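Local coordinates for minor fimbrium tip subunit Mfa3 (Porphyromonas gingivalis ATCC 33277, PDB 5NF4), which forms part of the tip of the minor fimbriae, filamentous pili that mediate biofilm formation and adhesion to host cells and to other oral bacteria, at residues Glu214-Asn219 / Phe277-Thr282; Thr261-Asn266 / Ala313-Tyr318; Tyr288-Ile293 / Gly302-Phe307; Arg324-Arg329 / Val339-Cys344. All coordinates share one frame; numbering follows the deposited sequence.

In the fold
All four contacts lie in the later part of the modelled chain, toward one end of an elongated, strand-rich molecule. Contact 1 pairs strands 210-216 and 277-282; strand 277-282 then pairs with strand 287-291, which carries contact 3 to helix 304-308. Contact 4 follows as the hairpin of strands 324-332 and 337-345. Centres of contacts 3 and 4 are about 11 Å apart, joined by Tyr-304 against Tyr-328 and Tyr-341, while Phe-278 of contact 1 meets Tyr-328. Contact 2 joins the loop before strand 277-282 to the loop after helix 304-308, and its Trp-264 packs on Phe-277 and Pro-291. Aromatic side chains thus knit sheet, helix and loops of this fimbrial tip subunit together.

Contact 1: Glu214-Asn219 / Phe277-Thr282; sequences ELCNAN and FFRLTT
Two antiparallel strands of the fimbrillin-type beta fold meet here, strand 210-216 through its last residues and strand 277-282 through its first. Glu-214 faces Arg-279 and Cys-216 faces Phe-277 as hydrogen-bonded pairs, with Leu-215 and Phe-278 forming the non-hydrogen-bonded pair between them. Four backbone bonds hold the register; the one from Cys-216 N to Phe-277 O is 2.7 Å long, and Arg-279 N reaches Glu-214 O at the same distance.

On the face that carries Cys-216, the Phe-277 ring is the centrepiece. Its CG sits between the backbone N and the carbonyl carbon (chi1 66°), which brings the ring against the side chain of Cys-216 on the neighbouring strand. Cys-216 CB lies over one ring face, 3.6 Å from the centroid, a CH-pi contact, while SG approaches more obliquely as a sulfur-aromatic partner. Asn-217 ND2 comes in at the ring edge, 3.5 Å from Phe-277 CE1, with amide and ring planes 85° apart; the same nitrogen is hydrogen-bonded to the carbonyls of Ile-275 and Glu-271, which fix the amide there.

Glu-214 and Arg-279 run side by side, but their charged atoms do not meet: Arg-279 NE makes a salt bridge with Asp-289 on the next strand. A water lies within hydrogen-bonding distance of Glu-214 OE1, the backbone Arg-279 O and Thr-281 OG1, 2.9 Å from the last.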
# COMPACT_ATOMS: atom_id res chain seq x y z
N GLU A 214 -14.70 -1.05 13.36
CA GLU A 214 -13.52 -1.91 13.42
C GLU A 214 -13.21 -2.50 12.06
O GLU A 214 -14.10 -3.00 11.38
CB GLU A 214 -13.73 -3.08 14.38
CG GLU A 214 -13.87 -2.70 15.83
CD GLU A 214 -14.43 -3.84 16.66
OE1 GLU A 214 -15.63 -4.16 16.51
OE2 GLU A 214 -13.66 -4.41 17.46
N LEU A 215 -11.93 -2.52 11.72
CA LEU A 215 -11.42 -3.27 10.57
C LEU A 215 -11.01 -4.67 11.01
O LEU A 215 -10.21 -4.83 11.93
CB LEU A 215 -10.24 -2.54 9.95
CG LEU A 215 -9.41 -3.32 8.92
CD1 LEU A 215 -10.19 -3.72 7.68
CD2 LEU A 215 -8.21 -2.50 8.59
N CYS A 216 -11.58 -5.68 10.34
CA CYS A 216 -11.38 -7.07 10.70
C CYS A 216 -10.70 -7.86 9.56
O CYS A 216 -10.92 -7.57 8.37
CB CYS A 216 -12.71 -7.71 11.05
SG CYS A 216 -13.50 -6.88 12.47
N ASN A 217 -9.94 -8.88 9.96
CA ASN A 217 -9.21 -9.81 9.07
C ASN A 217 -8.11 -9.14 8.27
O ASN A 217 -7.71 -9.65 7.23
CB ASN A 217 -10.14 -10.53 8.09
CG ASN A 217 -11.07 -11.54 8.75
OD1 ASN A 217 -10.94 -11.89 9.93
ND2 ASN A 217 -12.05 -11.98 7.98
N ALA A 218 -7.59 -8.03 8.76
CA ALA A 218 -6.47 -7.41 8.05
C ALA A 218 -5.27 -8.36 8.01
O ALA A 218 -4.99 -9.12 8.93
CB ALA A 218 -6.08 -6.09 8.71
N ASN A 219 -4.53 -8.29 6.91
CA ASN A 219 -3.30 -9.05 6.77
C ASN A 219 -2.26 -8.59 7.79
O ASN A 219 -2.08 -7.40 7.99
CB ASN A 219 -2.79 -8.87 5.35
CG ASN A 219 -1.67 -9.83 4.96
OD1 ASN A 219 -1.12 -10.58 5.77
ND2 ASN A 219 -1.30 -9.77 3.70
N PHE A 277 -13.07 -6.89 6.17
CA PHE A 277 -14.34 -6.21 6.29
C PHE A 277 -14.29 -5.25 7.45
O PHE A 277 -13.43 -5.39 8.33
CB PHE A 277 -15.50 -7.21 6.50
CG PHE A 277 -15.45 -7.98 7.80
CD1 PHE A 277 -14.66 -9.12 7.92
CD2 PHE A 277 -16.24 -7.61 8.89
CE1 PHE A 277 -14.63 -9.86 9.12
CE2 PHE A 277 -16.21 -8.33 10.06
CZ PHE A 277 -15.43 -9.47 10.18
N PHE A 278 -15.19 -4.27 7.46
CA PHE A 278 -15.31 -3.44 8.63
C PHE A 278 -16.67 -3.68 9.26
O PHE A 278 -17.66 -4.00 8.59
CB PHE A 278 -15.05 -1.94 8.35
CG PHE A 278 -15.98 -1.27 7.38
CD1 PHE A 278 -17.09 -0.58 7.83
CD2 PHE A 278 -15.69 -1.23 6.02
CE1 PHE A 278 -17.93 0.10 6.94
CE2 PHE A 278 -16.54 -0.56 5.13
CZ PHE A 278 -17.65 0.11 5.59
N ARG A 279 -16.64 -3.63 10.58
CA ARG A 279 -17.80 -3.88 11.42
C ARG A 279 -18.28 -2.60 12.08
O ARG A 279 -17.53 -1.96 12.81
CB ARG A 279 -17.44 -4.92 12.46
CG ARG A 279 -18.46 -5.08 13.55
CD ARG A 279 -18.11 -6.27 14.41
NE ARG A 279 -18.32 -7.52 13.70
CZ ARG A 279 -17.54 -8.60 13.80
NH1 ARG A 279 -16.46 -8.59 14.57
NH2 ARG A 279 -17.86 -9.70 13.12
N LEU A 280 -19.53 -2.23 11.82
CA LEU A 280 -20.14 -1.06 12.44
C LEU A 280 -21.02 -1.53 13.54
O LEU A 280 -21.91 -2.32 13.29
CB LEU A 280 -20.98 -0.26 11.45
CG LEU A 280 -20.34 0.18 10.15
CD1 LEU A 280 -21.47 0.67 9.28
CD2 LEU A 280 -19.34 1.27 10.41
N THR A 281 -20.78 -1.00 14.73
CA THR A 281 -21.62 -1.27 15.88
C THR A 281 -22.33 -0.01 16.30
O THR A 281 -21.69 1.03 16.51
CB THR A 281 -20.80 -1.81 17.05
OG1 THR A 281 -20.17 -3.01 16.63
CG2 THR A 281 -21.70 -2.13 18.24
N THR A 282 -23.65 -0.13 16.47
CA THR A 282 -24.48 1.00 16.84
C THR A 282 -24.63 1.04 18.35
O THR A 282 -24.44 0.03 19.02
CB THR A 282 -25.88 0.92 16.22
OG1 THR A 282 -26.62 -0.13 16.86
CG2 THR A 282 -25.83 0.66 14.76
O HOH W 1 -17.54 -2.38 15.58

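Contact 2: Thr261-Asn266 / Ala313-Tyr318; sequences TKWWGN and ADKPSY
Lys-315 lays its aliphatic chain and ammonium across one face of the Trp-263 indole. CE sits over the centre of the ring system, CD is 3.9 Å from the centroid of the five-membered ring as a CH-pi contact, and NZ lies 4.0 Å from the same centroid, 20° off the normal, as a cation-pi partner. A bend at chi2 (-66°) carries the lysine slantwise over the indole. On the opposite face of the indole lies Asn-266 ND2 of the same turn.

Beside this pair, Tyr-318 CE2 packs 3.7 Å from Trp-263 CB, and its hydroxyl accepts a nearly straight bond from Trp-264 N, with 3.2 Å between that nitrogen and Tyr-318 OH. A water hydrogen-bonds with Lys-262 O and Pro-316 O, bridging the two backbones.

Further out, Lys-315 NZ is hydrogen-bonded to the carbonyls of Gly-310 and Leu-312, which anchor the cation over the indole. Tyr-318 OH is also bonded to Ala-308 O at the end of helix 304-308, so its hydroxyl ties that helix to loop 261-266. Trp-263 to Asn-266 form a type II beta turn with Gly-265 at its third position, and the whole is surface packing of two loops around that turn, with a cation-pi contact between them.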
# COMPACT_ATOMS: atom_id res chain seq x y z
N THR A 261 -12.18 -17.65 -6.37
CA THR A 261 -13.09 -18.77 -6.20
C THR A 261 -13.88 -18.67 -4.88
O THR A 261 -14.77 -19.47 -4.65
CB THR A 261 -12.33 -20.08 -6.19
OG1 THR A 261 -11.25 -19.97 -5.26
CG2 THR A 261 -11.78 -20.40 -7.57
N LYS A 262 -13.50 -17.72 -4.04
CA LYS A 262 -14.15 -17.47 -2.74
C LYS A 262 -15.09 -16.27 -2.77
O LYS A 262 -14.93 -15.37 -3.59
CB LYS A 262 -13.08 -17.23 -1.66
CG LYS A 262 -12.16 -18.41 -1.43
CD LYS A 262 -11.08 -18.13 -0.42
CE LYS A 262 -10.22 -19.38 -0.29
NZ LYS A 262 -9.05 -19.22 0.58
N TRP A 263 -16.06 -16.23 -1.84
CA TRP A 263 -16.81 -15.02 -1.62
C TRP A 263 -17.33 -15.02 -0.19
O TRP A 263 -17.16 -16.01 0.51
CB TRP A 263 -17.96 -14.88 -2.62
CG TRP A 263 -19.00 -15.96 -2.65
CD1 TRP A 263 -20.15 -16.00 -1.92
CD2 TRP A 263 -19.01 -17.13 -3.48
NE1 TRP A 263 -20.87 -17.13 -2.23
CE2 TRP A 263 -20.19 -17.84 -3.18
CE3 TRP A 263 -18.12 -17.65 -4.43
CZ2 TRP A 263 -20.52 -19.04 -3.81
CZ3 TRP A 263 -18.45 -18.87 -5.05
CH2 TRP A 263 -19.65 -19.54 -4.73
N TRP A 264 -17.94 -13.91 0.20
CA TRP A 264 -18.43 -13.71 1.56
C TRP A 264 -19.34 -14.86 1.94
O TRP A 264 -20.30 -15.16 1.24
CB TRP A 264 -19.18 -12.37 1.66
CG TRP A 264 -19.64 -12.00 3.04
CD1 TRP A 264 -20.92 -12.05 3.53
CD2 TRP A 264 -18.82 -11.52 4.11
NE1 TRP A 264 -20.95 -11.62 4.84
CE2 TRP A 264 -19.66 -11.30 5.22
CE3 TRP A 264 -17.45 -11.27 4.23
CZ2 TRP A 264 -19.17 -10.82 6.44
CZ3 TRP A 264 -16.96 -10.81 5.43
CH2 TRP A 264 -17.82 -10.57 6.52
N GLY A 265 -19.04 -15.51 3.05
CA GLY A 265 -19.85 -16.63 3.47
C GLY A 265 -19.45 -17.92 2.79
O GLY A 265 -20.06 -18.95 3.05
N ASN A 266 -18.44 -17.86 1.94
CA ASN A 266 -17.94 -19.05 1.22
C ASN A 266 -16.43 -18.97 1.05
O ASN A 266 -15.91 -19.01 -0.07
CB ASN A 266 -18.61 -19.18 -0.15
CG ASN A 266 -18.24 -20.46 -0.87
OD1 ASN A 266 -18.20 -21.52 -0.27
ND2 ASN A 266 -17.93 -20.37 -2.16
N ALA A 313 -25.30 -13.44 -8.56
CA ALA A 313 -24.60 -14.36 -9.46
C ALA A 313 -23.18 -13.90 -9.72
O ALA A 313 -22.24 -14.72 -9.73
CB ALA A 313 -25.37 -14.46 -10.77
N ASP A 314 -23.00 -12.60 -9.94
CA ASP A 314 -21.66 -12.03 -10.10
C ASP A 314 -21.05 -11.83 -8.73
O ASP A 314 -21.70 -11.22 -7.88
CB ASP A 314 -21.70 -10.67 -10.81
CG ASP A 314 -22.25 -10.74 -12.20
OD1 ASP A 314 -22.34 -11.84 -12.79
OD2 ASP A 314 -22.58 -9.65 -12.71
N LYS A 315 -19.84 -12.34 -8.51
CA LYS A 315 -19.12 -12.16 -7.25
C LYS A 315 -18.03 -11.10 -7.33
O LYS A 315 -17.34 -10.99 -8.36
CB LYS A 315 -18.48 -13.47 -6.79
CG LYS A 315 -19.37 -14.70 -6.84
CD LYS A 315 -20.54 -14.62 -5.86
CE LYS A 315 -21.54 -15.75 -6.12
NZ LYS A 315 -22.70 -15.71 -5.20
N PRO A 316 -17.83 -10.33 -6.25
CA PRO A 316 -16.75 -9.35 -6.33
C PRO A 316 -15.37 -9.93 -6.22
O PRO A 316 -15.17 -11.08 -5.84
CB PRO A 316 -17.02 -8.43 -5.15
CG PRO A 316 -17.83 -9.22 -4.21
CD PRO A 316 -18.61 -10.20 -5.00
N SER A 317 -14.40 -9.11 -6.57
CA SER A 317 -13.04 -9.36 -6.14
C SER A 317 -12.86 -8.76 -4.75
O SER A 317 -13.17 -7.57 -4.54
CB SER A 317 -12.05 -8.75 -7.10
OG SER A 317 -10.77 -8.84 -6.54
N TYR A 318 -12.37 -9.56 -3.81
CA TYR A 318 -12.15 -9.12 -2.44
C TYR A 318 -10.69 -8.78 -2.16
O TYR A 318 -10.32 -8.45 -1.03
CB TYR A 318 -12.60 -10.19 -1.45
CG TYR A 318 -14.07 -10.48 -1.50
CD1 TYR A 318 -14.98 -9.72 -0.75
CD2 TYR A 318 -14.58 -11.52 -2.30
CE1 TYR A 318 -16.33 -10.00 -0.77
CE2 TYR A 318 -15.95 -11.78 -2.34
CZ TYR A 318 -16.81 -11.03 -1.54
OH TYR A 318 -18.16 -11.25 -1.56
O HOH W 2 -14.02 -13.42 -5.37

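Contact 3: Tyr288-Ile293 / Gly302-Phe307; sequences YDVPII and GQYLPF
Tyr-304, in the first turn of helix 304-308, reaches from the helix to the end of strand 287-291. Its CG stands anti to the backbone N (chi1 -177°), directing the ring toward the 288-293 segment. From CB outward, the two sides of the ring meet different partners: CE2 lies 3.9 Å from Val-290 CG1, while CE1 is 3.5 Å from Ile-293 CD1, whose side chain comes from the opposite direction. At the tip, Tyr-304 OH donates to Pro-291 O over 2.7 Å, meeting a lone pair in the carbonyl plane, and that oxygen sits at the edge of the tyrosine ring. Ile-293 N, 3.4 Å from Tyr-304 OH, adds only a weak bond to the same hydroxyl.

Two further helix residues flank the tyrosine. Leu-305 CD2 packs 4.2 Å from Val-290 CG1, and Phe-307 CE2 touches Ile-293 CD1 at 3.7 Å, so the isoleucine methyl is shared by two aromatic rings. The hydroxyl is also hydrogen-bonded to Tyr-328 OH on strand 324-332. Chemically, then, a buried phenol is satisfied by a carbonyl and a second phenol, while its ring is held between Val-290 and Ile-293 and also meets the rings of Tyr-328 and Tyr-341, which pins the short helix to the chain leaving the strand.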
# COMPACT_ATOMS: atom_id res chain seq x y z
N TYR A 288 -23.11 -4.42 11.98
CA TYR A 288 -23.19 -4.54 10.54
C TYR A 288 -21.82 -4.83 10.03
O TYR A 288 -20.88 -4.10 10.35
CB TYR A 288 -23.71 -3.25 9.91
CG TYR A 288 -25.09 -2.85 10.36
CD1 TYR A 288 -25.28 -2.06 11.49
CD2 TYR A 288 -26.22 -3.23 9.64
CE1 TYR A 288 -26.55 -1.67 11.90
CE2 TYR A 288 -27.48 -2.85 10.03
CZ TYR A 288 -27.64 -2.07 11.17
OH TYR A 288 -28.89 -1.70 11.54
N ASP A 289 -21.70 -5.89 9.23
CA ASP A 289 -20.42 -6.22 8.61
C ASP A 289 -20.44 -5.84 7.14
O ASP A 289 -21.37 -6.16 6.41
CB ASP A 289 -20.10 -7.69 8.77
CG ASP A 289 -19.81 -8.09 10.21
OD1 ASP A 289 -19.37 -7.24 11.00
OD2 ASP A 289 -19.99 -9.28 10.53
N VAL A 290 -19.42 -5.11 6.73
CA VAL A 290 -19.34 -4.57 5.39
C VAL A 290 -18.06 -5.11 4.76
O VAL A 290 -16.98 -4.65 5.06
CB VAL A 290 -19.32 -3.06 5.38
CG1 VAL A 290 -19.29 -2.50 3.93
CG2 VAL A 290 -20.54 -2.52 6.16
N PRO A 291 -18.19 -6.13 3.92
CA PRO A 291 -17.00 -6.66 3.23
C PRO A 291 -16.40 -5.59 2.33
O PRO A 291 -17.13 -4.82 1.71
CB PRO A 291 -17.55 -7.85 2.42
CG PRO A 291 -18.84 -8.19 3.07
CD PRO A 291 -19.41 -6.86 3.54
N ILE A 292 -15.08 -5.57 2.26
CA ILE A 292 -14.33 -4.63 1.43
C ILE A 292 -14.00 -5.32 0.11
O ILE A 292 -13.58 -6.48 0.11
CB ILE A 292 -13.08 -4.17 2.18
CG1 ILE A 292 -13.48 -3.39 3.43
CG2 ILE A 292 -12.18 -3.32 1.29
CD1 ILE A 292 -12.35 -3.24 4.43
N ILE A 293 -14.27 -4.65 -1.01
CA ILE A 293 -14.02 -5.21 -2.34
C ILE A 293 -13.25 -4.23 -3.19
O ILE A 293 -13.18 -3.04 -2.85
CB ILE A 293 -15.31 -5.57 -3.06
CG1 ILE A 293 -16.07 -4.29 -3.51
CG2 ILE A 293 -16.20 -6.37 -2.15
CD1 ILE A 293 -17.43 -4.57 -4.15
N GLY A 302 -26.72 -2.37 -8.45
CA GLY A 302 -26.77 -1.00 -7.97
C GLY A 302 -26.66 -0.82 -6.46
O GLY A 302 -26.58 0.30 -5.97
N GLN A 303 -26.67 -1.93 -5.73
CA GLN A 303 -26.54 -1.88 -4.27
C GLN A 303 -25.26 -2.59 -3.83
O GLN A 303 -25.06 -3.78 -4.10
CB GLN A 303 -27.74 -2.52 -3.59
CG GLN A 303 -29.05 -1.82 -3.87
CD GLN A 303 -30.18 -2.55 -3.20
OE1 GLN A 303 -30.30 -2.54 -1.97
NE2 GLN A 303 -31.00 -3.23 -3.99
N TYR A 304 -24.40 -1.84 -3.16
CA TYR A 304 -23.13 -2.36 -2.72
C TYR A 304 -23.29 -3.60 -1.84
O TYR A 304 -22.63 -4.61 -2.08
CB TYR A 304 -22.35 -1.31 -1.95
CG TYR A 304 -20.99 -1.78 -1.52
CD1 TYR A 304 -19.89 -1.62 -2.34
CD2 TYR A 304 -20.80 -2.40 -0.29
CE1 TYR A 304 -18.63 -2.07 -1.95
CE2 TYR A 304 -19.55 -2.85 0.10
CZ TYR A 304 -18.46 -2.69 -0.74
OH TYR A 304 -17.20 -3.12 -0.36
N LEU A 305 -24.18 -3.56 -0.85
CA LEU A 305 -24.09 -4.61 0.17
C LEU A 305 -24.40 -6.02 -0.34
O LEU A 305 -23.67 -6.95 -0.02
CB LEU A 305 -24.98 -4.27 1.36
CG LEU A 305 -24.29 -3.30 2.33
CD1 LEU A 305 -25.34 -2.81 3.33
CD2 LEU A 305 -23.09 -3.94 3.05
N PRO A 306 -25.47 -6.18 -1.13
CA PRO A 306 -25.78 -7.52 -1.64
C PRO A 306 -24.68 -8.07 -2.54
O PRO A 306 -24.38 -9.25 -2.49
CB PRO A 306 -27.09 -7.32 -2.41
CG PRO A 306 -27.68 -6.07 -1.85
CD PRO A 306 -26.54 -5.21 -1.43
N PHE A 307 -24.07 -7.20 -3.34
CA PHE A 307 -22.97 -7.61 -4.20
C PHE A 307 -21.78 -8.03 -3.35
O PHE A 307 -21.23 -9.13 -3.48
CB PHE A 307 -22.59 -6.45 -5.12
CG PHE A 307 -21.44 -6.73 -6.03
CD1 PHE A 307 -21.46 -7.82 -6.87
CD2 PHE A 307 -20.35 -5.87 -6.08
CE1 PHE A 307 -20.39 -8.07 -7.72
CE2 PHE A 307 -19.32 -6.11 -6.94
CZ PHE A 307 -19.34 -7.21 -7.75

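Contact 4: Arg324-Arg329 / Val339-Cys344; sequences RHYIYR and VKYSIC
Arg-324 and Tyr-326 both present a face to Ile-343: CD1 lies over the guanidinium, 3.5 Å from Arg-324 NH2, and CG1 lies over the tyrosine ring, 4.2 Å from its centroid as a CH-pi contact. With CG1 anti to the backbone N (chi1 -176°), the isoleucine reaches CD1 to both flat groups. Arg-324 NH2 also forms a salt bridge with Glu-296. Further along the same side of the sheet, the Tyr-328 ring takes Val-339 CG1 at its edge, 3.6 Å from Tyr-328 CD2. Tyr-341 meets that ring obliquely, its CD1 3.5 Å from Tyr-328 CZ and the planes at 50°.

On the other side, the Arg-329 guanidinium has the backbone of Lys-340 over one face. Its NH1 donates to Ser-342 OG at 3.3 Å, with the oxygen tilted 22° from the guanidinium plane. Next to this pair, Ile-327 CD1 packs 3.5 Å from Cys-344 SG.

The backbones are joined by six hydrogen bonds in three reciprocal sets, His-325 with Cys-344, Ile-327 with Ser-342 and Arg-329 with Lys-340. Strands 324-332 and 337-345 form an antiparallel beta hairpin, and strand 324-332 joins it to the larger fimbrillin-type beta fold by pairing in parallel with strand 180-205.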
# COMPACT_ATOMS: atom_id res chain seq x y z
N ARG A 324 -4.13 1.91 -2.82
CA ARG A 324 -5.44 2.32 -3.28
C ARG A 324 -6.24 2.86 -2.09
O ARG A 324 -5.93 2.56 -0.93
CB ARG A 324 -6.20 1.16 -3.94
CG ARG A 324 -5.47 0.57 -5.17
CD ARG A 324 -5.40 1.53 -6.35
NE ARG A 324 -6.69 1.81 -7.00
CZ ARG A 324 -7.40 0.94 -7.71
NH1 ARG A 324 -6.98 -0.32 -7.88
NH2 ARG A 324 -8.55 1.32 -8.26
N HIS A 325 -7.26 3.63 -2.41
CA HIS A 325 -8.07 4.33 -1.41
C HIS A 325 -9.51 3.84 -1.51
O HIS A 325 -10.18 4.05 -2.53
CB HIS A 325 -7.91 5.83 -1.70
CG HIS A 325 -8.53 6.76 -0.69
ND1 HIS A 325 -8.56 8.12 -0.90
CD2 HIS A 325 -9.13 6.55 0.50
CE1 HIS A 325 -9.15 8.71 0.12
NE2 HIS A 325 -9.51 7.78 0.99
N TYR A 326 -9.98 3.18 -0.44
CA TYR A 326 -11.30 2.58 -0.35
C TYR A 326 -12.19 3.51 0.47
O TYR A 326 -11.95 3.73 1.67
CB TYR A 326 -11.21 1.18 0.29
CG TYR A 326 -10.44 0.20 -0.57
CD1 TYR A 326 -9.05 0.22 -0.58
CD2 TYR A 326 -11.10 -0.70 -1.40
CE1 TYR A 326 -8.32 -0.65 -1.42
CE2 TYR A 326 -10.38 -1.59 -2.23
CZ TYR A 326 -8.98 -1.55 -2.23
OH TYR A 326 -8.24 -2.38 -3.07
N ILE A 327 -13.18 4.09 -0.20
CA ILE A 327 -13.99 5.16 0.38
C ILE A 327 -15.44 4.71 0.52
O ILE A 327 -16.09 4.32 -0.46
CB ILE A 327 -13.91 6.44 -0.48
CG1 ILE A 327 -12.44 6.88 -0.63
CG2 ILE A 327 -14.73 7.58 0.15
CD1 ILE A 327 -12.21 7.89 -1.74
N TYR A 328 -15.94 4.76 1.75
CA TYR A 328 -17.32 4.41 2.05
C TYR A 328 -18.07 5.62 2.58
O TYR A 328 -17.55 6.42 3.37
CB TYR A 328 -17.37 3.25 3.07
CG TYR A 328 -16.82 2.00 2.46
CD1 TYR A 328 -15.45 1.76 2.45
CD2 TYR A 328 -17.65 1.08 1.82
CE1 TYR A 328 -14.93 0.63 1.86
CE2 TYR A 328 -17.13 -0.05 1.22
CZ TYR A 328 -15.78 -0.28 1.25
OH TYR A 328 -15.27 -1.39 0.64
N ARG A 329 -19.30 5.76 2.08
CA ARG A 329 -20.22 6.78 2.54
C ARG A 329 -21.40 6.01 3.10
O ARG A 329 -22.07 5.27 2.38
CB ARG A 329 -20.61 7.72 1.38
CG ARG A 329 -19.36 8.33 0.75
CD ARG A 329 -19.62 9.08 -0.52
NE ARG A 329 -20.03 8.27 -1.66
CZ ARG A 329 -19.25 7.43 -2.34
NH1 ARG A 329 -17.99 7.22 -1.98
NH2 ARG A 329 -19.76 6.78 -3.38
N VAL A 339 -24.95 1.89 2.20
CA VAL A 339 -23.53 2.05 1.91
C VAL A 339 -23.32 2.40 0.46
O VAL A 339 -23.81 1.70 -0.41
CB VAL A 339 -22.74 0.77 2.23
CG1 VAL A 339 -21.25 1.00 1.96
CG2 VAL A 339 -22.94 0.34 3.65
N LYS A 340 -22.59 3.48 0.22
CA LYS A 340 -22.09 3.82 -1.11
C LYS A 340 -20.57 3.73 -1.08
O LYS A 340 -19.96 3.98 -0.04
CB LYS A 340 -22.54 5.22 -1.53
CG LYS A 340 -24.04 5.36 -1.76
CD LYS A 340 -24.51 4.44 -2.87
CE LYS A 340 -26.01 4.52 -3.11
NZ LYS A 340 -26.37 5.72 -3.91
N TYR A 341 -19.99 3.39 -2.23
CA TYR A 341 -18.60 2.97 -2.33
C TYR A 341 -17.92 3.54 -3.55
O TYR A 341 -18.52 3.69 -4.61
CB TYR A 341 -18.54 1.45 -2.38
CG TYR A 341 -17.29 0.81 -2.98
CD1 TYR A 341 -16.21 0.48 -2.17
CD2 TYR A 341 -17.22 0.49 -4.34
CE1 TYR A 341 -15.07 -0.15 -2.72
CE2 TYR A 341 -16.11 -0.13 -4.88
CZ TYR A 341 -15.04 -0.44 -4.07
OH TYR A 341 -13.92 -1.05 -4.57
N SER A 342 -16.64 3.84 -3.38
CA SER A 342 -15.76 4.10 -4.52
C SER A 342 -14.34 3.65 -4.19
O SER A 342 -13.96 3.55 -3.04
CB SER A 342 -15.81 5.58 -4.90
OG SER A 342 -15.43 6.39 -3.82
N ILE A 343 -13.56 3.34 -5.22
CA ILE A 343 -12.15 3.06 -5.04
C ILE A 343 -11.40 4.03 -5.94
O ILE A 343 -11.81 4.31 -7.06
CB ILE A 343 -11.81 1.60 -5.38
CG1 ILE A 343 -10.35 1.31 -5.08
CG2 ILE A 343 -12.24 1.28 -6.80
CD1 ILE A 343 -9.93 -0.12 -5.43
N CYS A 344 -10.32 4.61 -5.44
CA CYS A 344 -9.52 5.48 -6.29
C CYS A 344 -8.06 5.37 -5.94
O CYS A 344 -7.67 4.66 -5.04
CB CYS A 344 -9.99 6.93 -6.18
SG CYS A 344 -10.05 7.58 -4.53